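PDB 3E0R: C3-degrading proteinase (CppA protein) from Streptococcus pneumoniae, which probably degrades complement component C3 and is built from two regions related to the glyoxalase superfamily. Local coordinates for residues Thr187-Val192 with Leu230-Asn235; Trp194-Leu199 with Asn235-Trp240. All coordinates share one frame; numbering follows the deposited sequence.

Interaction 1. Residues Thr187-Val192 with Leu230-Asn235; sequences TVDNTV and LGKDRN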
ATOM      1  N   THR A 187       4.527  -5.075 -15.842  1.00 27.14           N
ATOM      2  CA  THR A 187       3.361  -4.549 -16.588  1.00 26.91           C
ATOM      3  C   THR A 187       2.249  -5.594 -16.881  1.00 27.09           C
ATOM      4  O   THR A 187       1.323  -5.329 -17.663  1.00 27.00           O
ATOM      5  CB  THR A 187       3.817  -3.887 -17.893  1.00 27.07           C
ATOM      6  OG1 THR A 187       4.205  -4.895 -18.834  1.00 27.70           O
ATOM      7  CG2 THR A 187       4.998  -2.917 -17.630  1.00 25.24           C
ATOM      8  N   VAL A 188       2.292  -6.738 -16.202  1.00 27.06           N
ATOM      9  CA  VAL A 188       1.333  -7.831 -16.428  1.00 27.54           C
ATOM     10  C   VAL A 188      -0.133  -7.404 -16.105  1.00 28.77           C
ATOM     11  O   VAL A 188      -0.394  -6.638 -15.168  1.00 29.33           O
ATOM     12  CB  VAL A 188       1.761  -9.107 -15.587  1.00 27.08           C
ATOM     13  CG1 VAL A 188       1.454  -8.939 -14.112  1.00 24.87           C
ATOM     14  CG2 VAL A 188       1.119 -10.344 -16.075  1.00 26.79           C
ATOM     15  N   ASP A 189      -1.099  -7.900 -16.869  1.00 29.37           N
ATOM     16  CA  ASP A 189      -2.488  -7.701 -16.492  1.00 30.03           C
ATOM     17  C   ASP A 189      -2.731  -8.089 -14.997  1.00 30.24           C
ATOM     18  O   ASP A 189      -2.205  -9.103 -14.511  1.00 30.03           O
ATOM     19  CB  ASP A 189      -3.412  -8.493 -17.415  1.00 30.98           C
ATOM     20  CG  ASP A 189      -4.868  -8.218 -17.139  1.00 34.49           C
ATOM     21  OD1 ASP A 189      -5.195  -7.060 -16.776  1.00 40.65           O
ATOM     22  OD2 ASP A 189      -5.692  -9.140 -17.302  1.00 37.89           O
ATOM     23  N   ASN A 190      -3.534  -7.285 -14.297  1.00 29.40           N
ATOM     24  CA  ASN A 190      -3.603  -7.365 -12.845  1.00 29.51           C
ATOM     25  C   ASN A 190      -4.312  -8.574 -12.264  1.00 29.50           C
ATOM     26  O   ASN A 190      -4.286  -8.793 -11.043  1.00 30.52           O
ATOM     27  CB  ASN A 190      -4.137  -6.060 -12.226  1.00 29.73           C
ATOM     28  CG  ASN A 190      -5.618  -5.826 -12.438  1.00 29.41           C
ATOM     29  OD1 ASN A 190      -6.249  -5.227 -11.588  1.00 32.12           O
ATOM     30  ND2 ASN A 190      -6.151  -6.195 -13.578  1.00 25.92           N
ATOM     31  N   THR A 191      -4.937  -9.352 -13.143  1.00 28.31           N
ATOM     32  CA  THR A 191      -5.508 -10.634 -12.795  1.00 27.17           C
ATOM     33  C   THR A 191      -4.444 -11.747 -12.772  1.00 26.84           C
ATOM     34  O   THR A 191      -4.714 -12.840 -12.276  1.00 27.24           O
ATOM     35  CB  THR A 191      -6.535 -11.031 -13.851  1.00 27.41           C
ATOM     36  OG1 THR A 191      -5.887 -10.993 -15.125  1.00 27.87           O
ATOM     37  CG2 THR A 191      -7.700 -10.067 -13.868  1.00 26.47           C
ATOM     38  N   VAL A 192      -3.256 -11.488 -13.315  1.00 25.72           N
ATOM     39  CA  VAL A 192      -2.304 -12.574 -13.564  1.00 25.03           C
ATOM     40  C   VAL A 192      -1.540 -12.997 -12.282  1.00 25.16           C
ATOM     41  O   VAL A 192      -1.282 -14.223 -12.084  1.00 25.91           O
ATOM     42  CB  VAL A 192      -1.346 -12.277 -14.794  1.00 24.89           C
ATOM     43  CG1 VAL A 192      -0.232 -13.351 -14.929  1.00 20.88           C
ATOM     44  CG2 VAL A 192      -2.167 -12.154 -16.134  1.00 22.18           C
ATOM     45  N   LEU A 230     -12.807   5.087 -13.528  1.00 17.74           N
ATOM     46  CA  LEU A 230     -11.809   4.043 -13.490  1.00 17.22           C
ATOM     47  C   LEU A 230     -10.987   4.038 -14.787  1.00 17.96           C
ATOM     48  O   LEU A 230     -11.499   3.740 -15.889  1.00 17.42           O
ATOM     49  CB  LEU A 230     -12.494   2.688 -13.293  1.00 18.00           C
ATOM     50  CG  LEU A 230     -11.700   1.376 -13.265  1.00 17.31           C
ATOM     51  CD1 LEU A 230     -10.593   1.406 -12.205  1.00 17.20           C
ATOM     52  CD2 LEU A 230     -12.692   0.178 -13.057  1.00 14.72           C
ATOM     53  N   GLY A 231      -9.705   4.381 -14.646  1.00 17.93           N
ATOM     54  CA  GLY A 231      -8.724   4.294 -15.719  1.00 16.97           C
ATOM     55  C   GLY A 231      -7.715   3.207 -15.422  1.00 17.23           C
ATOM     56  O   GLY A 231      -7.768   2.513 -14.398  1.00 16.30           O
ATOM     57  N   LYS A 232      -6.770   3.068 -16.326  1.00 17.91           N
ATOM     58  CA  LYS A 232      -5.785   1.998 -16.251  1.00 18.81           C
ATOM     59  C   LYS A 232      -4.455   2.586 -16.672  1.00 17.90           C
ATOM     60  O   LYS A 232      -4.392   3.346 -17.635  1.00 17.98           O
ATOM     61  CB  LYS A 232      -6.170   0.864 -17.196  1.00 18.82           C
ATOM     62  CG  LYS A 232      -5.542  -0.470 -16.857  1.00 20.00           C
ATOM     63  CD  LYS A 232      -6.218  -1.542 -17.687  1.00 20.92           C
ATOM     64  CE  LYS A 232      -6.066  -2.889 -17.098  1.00 23.29           C
ATOM     65  NZ  LYS A 232      -7.257  -3.762 -17.394  1.00 27.05           N
ATOM     66  N   ASP A 233      -3.413   2.256 -15.924  1.00 17.77           N
ATOM     67  CA  ASP A 233      -2.104   2.824 -16.143  1.00 17.78           C
ATOM     68  C   ASP A 233      -1.375   1.911 -17.108  1.00 17.64           C
ATOM     69  O   ASP A 233      -1.784   0.766 -17.331  1.00 17.30           O
ATOM     70  CB  ASP A 233      -1.339   2.977 -14.818  1.00 17.88           C
ATOM     71  CG  ASP A 233      -0.172   3.974 -14.914  1.00 17.95           C
ATOM     72  OD1 ASP A 233      -0.012   4.638 -15.954  1.00 18.63           O
ATOM     73  OD2 ASP A 233       0.585   4.108 -13.933  1.00 18.66           O
ATOM     74  N   ARG A 234      -0.315   2.443 -17.696  1.00 18.34           N
ATOM     75  CA  ARG A 234       0.495   1.743 -18.681  1.00 18.30           C
ATOM     76  C   ARG A 234       1.145   0.441 -18.167  1.00 18.25           C
ATOM     77  O   ARG A 234       1.506  -0.446 -18.957  1.00 19.05           O
ATOM     78  CB  ARG A 234       1.569   2.702 -19.216  1.00 19.11           C
ATOM     79  CG  ARG A 234       1.014   4.069 -19.720  1.00 18.95           C
ATOM     80  CD  ARG A 234       1.814   4.609 -20.888  1.00 19.06           C
ATOM     81  NE  ARG A 234       1.151   5.734 -21.556  1.00 20.85           N
ATOM     82  CZ  ARG A 234       1.128   6.988 -21.090  1.00 22.70           C
ATOM     83  NH1 ARG A 234       1.713   7.315 -19.932  1.00 24.08           N
ATOM     84  NH2 ARG A 234       0.505   7.931 -21.780  1.00 21.66           N
ATOM     85  N   ASN A 235       1.286   0.321 -16.852  1.00 17.63           N
ATOM     86  CA  ASN A 235       1.682  -0.924 -16.233  1.00 17.13           C
ATOM     87  C   ASN A 235       0.514  -1.838 -15.805  1.00 16.32           C
ATOM     88  O   ASN A 235       0.697  -2.837 -15.093  1.00 15.12           O
ATOM     89  CB  ASN A 235       2.588  -0.608 -15.035  1.00 18.39           C
ATOM     90  CG  ASN A 235       1.861   0.104 -13.887  1.00 18.52           C
ATOM     91  OD1 ASN A 235       0.652   0.345 -13.916  1.00 20.26           O
ATOM     92  ND2 ASN A 235       2.614   0.404 -12.853  1.00 17.65           N
TER
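Lys232, the last residue of strand 228-232, sends its side chain across to Asp189 in the loop 187-192. Its chain leaves with CG anti to the backbone N (chi1 -159°), runs extended and bends only at the last torsion, which carries the ammonium to the carboxylate; the two side chains cross at about a right angle. Asp189 OD1 lies 3.9 Å from Lys232 NZ, a long salt bridge, probably a mainly electrostatic attraction. The carboxylate has other ties: Thr191 OG1 is 2.9 Å from Asp189 OD2 and meets it from above the carboxylate plane, and the backbone N of Asn190 makes a weak bond to OD1. Asp189 also opens a type I beta turn, closed by Val192 N to Asp189 O at 2.9 Å.

Further along, Asp233 and Arg234 turn to residues 164-166, with Arg234 NH1 bonded to Glu164 O. At Asn235 the backbones come closest, the CA atoms of Thr187 and Asn235 being 4.0 Å apart. Thr187 CA points its hydrogen at Asn235 O (3.5 Å, 145° at the hydrogen), while Thr187 CG2 packs alongside Asn235 CB at 4.2 Å. Lys73 NZ joins the carbonyls of Val188 and Asn235 by hydrogen bonds.

With 181 Å² buried and no direct hydrogen bond across it, this is surface packing of a turn-bearing loop against the end of strand 228-232 and the connection that leads on to strand 238-243 in a beta hairpin.

Interaction 2. Residues Trp194-Leu199 with Asn235-Trp240; sequences WDLSML and NNVELW
Met198, a selenomethionine, and Trp240 meet on the face of the sheet that also carries Glu238. With CG anti to the backbone N (chi1 179°), the Met198 chain runs out past Glu238 and bends at its last torsion, bringing Met198 CE obliquely to the rim of the indole, 3.9 Å from Trp240 CE3. SE lies 5.1 Å from the centroid of the six-membered ring, 55° off its normal, an oblique Met-aromatic contact. CE also packs on Trp240 CB at 3.8 Å. Glu238 runs at a slant to Met198, and Glu238 OE1 ends 4.1 Å from Met198 SE, a loose approach.

On the other face Leu199 and Leu239 lie side by side, pointing the same way, with Leu199 CD1 4.0 Å from Leu239 CD2. The same CD1 also touches Val237 CG1, and Val237 CG2 reaches back over Leu196 O. Met155 and Leu157 of strand 151-159 pack against Leu199 and Leu196, extending this apolar layer.

The backbone pairing sets which face each of the bridged side chains leaves from. Leu199 N bonds to Glu238 O (2.9 Å) and Trp240 N to Leu199 O (2.9 Å), both nearly straight onto the carbonyl; Glu238 N to Ser197 O, at 3.1 Å, is more bent. Before the strand, Asn235 OD1 accepts from Val237 N in an Asx turn. On the other edge of strand 196-203, against strand 9-18, Ser197 and Met198 both face Thr15 in a classic bulge. The pairs Met198-Glu238 and Leu199-Leu239 define a parallel register, with strand axes 25° apart: two neighbouring parallel strands in the mixed eight-stranded sheet.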
ATOM      1  N   TRP A 194      -0.357 -12.019  -7.885  1.00 21.30           N
ATOM      2  CA  TRP A 194      -0.626 -11.328  -6.569  1.00 20.88           C
ATOM      3  C   TRP A 194       0.262 -10.122  -6.400  1.00 20.52           C
ATOM      4  O   TRP A 194       1.462 -10.257  -6.149  1.00 22.30           O
ATOM      5  CB  TRP A 194      -0.439 -12.294  -5.377  1.00 20.72           C
ATOM      6  CG  TRP A 194      -1.503 -13.402  -5.341  1.00 20.35           C
ATOM      7  CD1 TRP A 194      -2.842 -13.250  -5.054  1.00 20.52           C
ATOM      8  CD2 TRP A 194      -1.321 -14.808  -5.646  1.00 20.75           C
ATOM      9  NE1 TRP A 194      -3.490 -14.459  -5.159  1.00 20.02           N
ATOM     10  CE2 TRP A 194      -2.580 -15.435  -5.487  1.00 20.24           C
ATOM     11  CE3 TRP A 194      -0.210 -15.597  -5.984  1.00 19.38           C
ATOM     12  CZ2 TRP A 194      -2.761 -16.790  -5.683  1.00 19.99           C
ATOM     13  CZ3 TRP A 194      -0.388 -16.953  -6.177  1.00 20.37           C
ATOM     14  CH2 TRP A 194      -1.663 -17.539  -6.029  1.00 20.99           C
ATOM     15  N   ASP A 195      -0.271  -8.924  -6.594  1.00 19.52           N
ATOM     16  CA  ASP A 195       0.580  -7.706  -6.582  1.00 18.65           C
ATOM     17  C   ASP A 195      -0.321  -6.534  -6.310  1.00 17.74           C
ATOM     18  O   ASP A 195      -1.492  -6.738  -6.137  1.00 16.69           O
ATOM     19  CB  ASP A 195       1.254  -7.505  -7.955  1.00 17.93           C
ATOM     20  CG  ASP A 195       2.539  -6.637  -7.891  1.00 18.15           C
ATOM     21  OD1 ASP A 195       2.833  -5.912  -6.898  1.00 13.01           O
ATOM     22  OD2 ASP A 195       3.272  -6.737  -8.866  1.00 12.87           O
ATOM     23  N   LEU A 196       0.229  -5.321  -6.335  1.00 16.40           N
ATOM     24  CA  LEU A 196      -0.563  -4.105  -6.426  1.00 16.07           C
ATOM     25  C   LEU A 196      -1.427  -4.081  -7.728  1.00 15.63           C
ATOM     26  O   LEU A 196      -0.881  -4.146  -8.843  1.00 14.43           O
ATOM     27  CB  LEU A 196       0.378  -2.859  -6.382  1.00 15.94           C
ATOM     28  CG  LEU A 196      -0.277  -1.473  -6.586  1.00 16.58           C
ATOM     29  CD1 LEU A 196      -1.071  -0.982  -5.305  1.00 17.52           C
ATOM     30  CD2 LEU A 196       0.777  -0.478  -7.051  1.00 15.93           C
ATOM     31  N   SER A 197      -2.749  -3.987  -7.565  1.00 15.40           N
ATOM     32  CA  SER A 197      -3.669  -4.098  -8.672  1.00 16.65           C
ATOM     33  C   SER A 197      -4.495  -2.852  -8.909  1.00 17.13           C
ATOM     34  O   SER A 197      -4.962  -2.638 -10.018  1.00 15.83           O
ATOM     35  CB  SER A 197      -4.610  -5.250  -8.459  1.00 17.14           C
ATOM     36  OG  SER A 197      -5.415  -5.065  -7.311  1.00 19.20           O
HETATM   37  N   MSE A 198      -4.661  -2.039  -7.866  1.00 17.38           N
HETATM   38  CA  MSE A 198      -5.336  -0.772  -7.980  1.00 17.99           C
HETATM   39  C   MSE A 198      -4.779   0.290  -7.049  1.00 16.08           C
HETATM   40  O   MSE A 198      -4.393   0.025  -5.943  1.00 15.19           O
HETATM   41  CB  MSE A 198      -6.807  -0.992  -7.700  1.00 17.86           C
HETATM   42  CG  MSE A 198      -7.656   0.263  -7.751  1.00 20.31           C
HETATM   43 SE   MSE A 198      -9.521  -0.263  -7.746  0.80 25.49          SE
HETATM   44  CE  MSE A 198     -10.088   0.768  -6.196  1.00 22.08           C
ATOM     45  N   LEU A 199      -4.774   1.520  -7.521  1.00 15.93           N
ATOM     46  CA  LEU A 199      -4.612   2.712  -6.673  1.00 15.50           C
ATOM     47  C   LEU A 199      -5.946   3.465  -6.704  1.00 15.17           C
ATOM     48  O   LEU A 199      -6.476   3.711  -7.776  1.00 15.53           O
ATOM     49  CB  LEU A 199      -3.477   3.570  -7.222  1.00 14.54           C
ATOM     50  CG  LEU A 199      -2.110   2.881  -7.108  1.00 14.49           C
ATOM     51  CD1 LEU A 199      -1.060   3.384  -8.075  1.00 10.35           C
ATOM     52  CD2 LEU A 199      -1.614   3.037  -5.680  1.00 14.77           C
ATOM     53  N   ASN A 235       1.286   0.321 -16.852  1.00 17.63           N
ATOM     54  CA  ASN A 235       1.682  -0.924 -16.233  1.00 17.13           C
ATOM     55  C   ASN A 235       0.514  -1.838 -15.805  1.00 16.32           C
ATOM     56  O   ASN A 235       0.697  -2.837 -15.093  1.00 15.12           O
ATOM     57  CB  ASN A 235       2.588  -0.608 -15.035  1.00 18.39           C
ATOM     58  CG  ASN A 235       1.861   0.104 -13.887  1.00 18.52           C
ATOM     59  OD1 ASN A 235       0.652   0.345 -13.916  1.00 20.26           O
ATOM     60  ND2 ASN A 235       2.614   0.404 -12.853  1.00 17.65           N
ATOM     61  N   ASN A 236      -0.692  -1.471 -16.218  1.00 15.89           N
ATOM     62  CA  ASN A 236      -1.911  -2.227 -15.929  1.00 16.05           C
ATOM     63  C   ASN A 236      -2.465  -2.250 -14.475  1.00 15.82           C
ATOM     64  O   ASN A 236      -3.398  -2.971 -14.187  1.00 16.78           O
ATOM     65  CB  ASN A 236      -1.856  -3.625 -16.577  1.00 15.51           C
ATOM     66  CG  ASN A 236      -1.889  -3.537 -18.090  1.00 15.56           C
ATOM     67  OD1 ASN A 236      -2.684  -2.777 -18.637  1.00 14.29           O
ATOM     68  ND2 ASN A 236      -0.953  -4.203 -18.759  1.00 11.59           N
ATOM     69  N   VAL A 237      -1.935  -1.399 -13.608  1.00 16.41           N
ATOM     70  CA  VAL A 237      -2.594  -1.013 -12.351  1.00 16.09           C
ATOM     71  C   VAL A 237      -3.805  -0.078 -12.671  1.00 17.27           C
ATOM     72  O   VAL A 237      -3.701   0.967 -13.344  1.00 18.79           O
ATOM     73  CB  VAL A 237      -1.578  -0.361 -11.370  1.00 16.37           C
ATOM     74  CG1 VAL A 237      -2.227   0.115 -10.052  1.00 15.30           C
ATOM     75  CG2 VAL A 237      -0.380  -1.360 -11.070  1.00 13.32           C
ATOM     76  N   GLU A 238      -4.959  -0.492 -12.213  1.00 16.73           N
ATOM     77  CA  GLU A 238      -6.141   0.314 -12.234  1.00 17.08           C
ATOM     78  C   GLU A 238      -6.058   1.570 -11.386  1.00 16.65           C
ATOM     79  O   GLU A 238      -5.531   1.553 -10.279  1.00 17.16           O
ATOM     80  CB  GLU A 238      -7.328  -0.549 -11.778  1.00 16.84           C
ATOM     81  CG  GLU A 238      -7.662  -1.610 -12.834  1.00 17.71           C
ATOM     82  CD  GLU A 238      -8.879  -2.409 -12.466  1.00 19.57           C
ATOM     83  OE1 GLU A 238      -9.338  -2.208 -11.316  1.00 20.76           O
ATOM     84  OE2 GLU A 238      -9.361  -3.226 -13.308  1.00 21.72           O
ATOM     85  N   LEU A 239      -6.609   2.663 -11.907  1.00 16.83           N
ATOM     86  CA  LEU A 239      -6.538   3.995 -11.255  1.00 16.78           C
ATOM     87  C   LEU A 239      -7.946   4.475 -11.090  1.00 16.72           C
ATOM     88  O   LEU A 239      -8.583   4.841 -12.061  1.00 16.38           O
ATOM     89  CB  LEU A 239      -5.716   4.982 -12.095  1.00 16.45           C
ATOM     90  CG  LEU A 239      -4.289   4.531 -12.459  1.00 15.29           C
ATOM     91  CD1 LEU A 239      -3.728   5.459 -13.513  1.00 11.58           C
ATOM     92  CD2 LEU A 239      -3.362   4.350 -11.210  1.00  9.99           C
ATOM     93  N   TRP A 240      -8.435   4.443  -9.853  1.00 17.55           N
ATOM     94  CA  TRP A 240      -9.821   4.770  -9.555  1.00 18.01           C
ATOM     95  C   TRP A 240      -9.851   6.140  -8.874  1.00 18.90           C
ATOM     96  O   TRP A 240      -9.143   6.383  -7.882  1.00 17.32           O
ATOM     97  CB  TRP A 240     -10.388   3.655  -8.695  1.00 17.54           C
ATOM     98  CG  TRP A 240     -11.819   3.771  -8.095  1.00 18.60           C
ATOM     99  CD1 TRP A 240     -12.310   4.784  -7.285  1.00 19.15           C
ATOM    100  CD2 TRP A 240     -12.858   2.763  -8.146  1.00 14.17           C
ATOM    101  NE1 TRP A 240     -13.575   4.456  -6.835  1.00 19.00           N
ATOM    102  CE2 TRP A 240     -13.938   3.235  -7.353  1.00 17.74           C
ATOM    103  CE3 TRP A 240     -12.950   1.489  -8.740  1.00 17.65           C
ATOM    104  CZ2 TRP A 240     -15.126   2.496  -7.168  1.00 17.05           C
ATOM    105  CZ3 TRP A 240     -14.138   0.743  -8.587  1.00 18.16           C
ATOM    106  CH2 TRP A 240     -15.225   1.265  -7.800  1.00 19.11           C
TER

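The centres of interactions 1 and 2 lie about 6 Å apart, on the same side of the chain's centre. Along the chain their segments alternate: 187-192, 194-199, 230-235, then 235-240, with Asn235 common to both. Strands 228-232 and 238-243 are antiparallel neighbours in the eight-stranded sheet, and Gly231 O lies 2.8 Å from Leu239 N, a probable hydrogen bond between the two contacts. A second probable bond links Thr187 O to Asn236 ND2, also at 2.8 Å. The loop entering strand 196-203 therefore meets the hairpin's connection, while that strand pairs with the hairpin's second strand, both within the C-terminal family region of the protein.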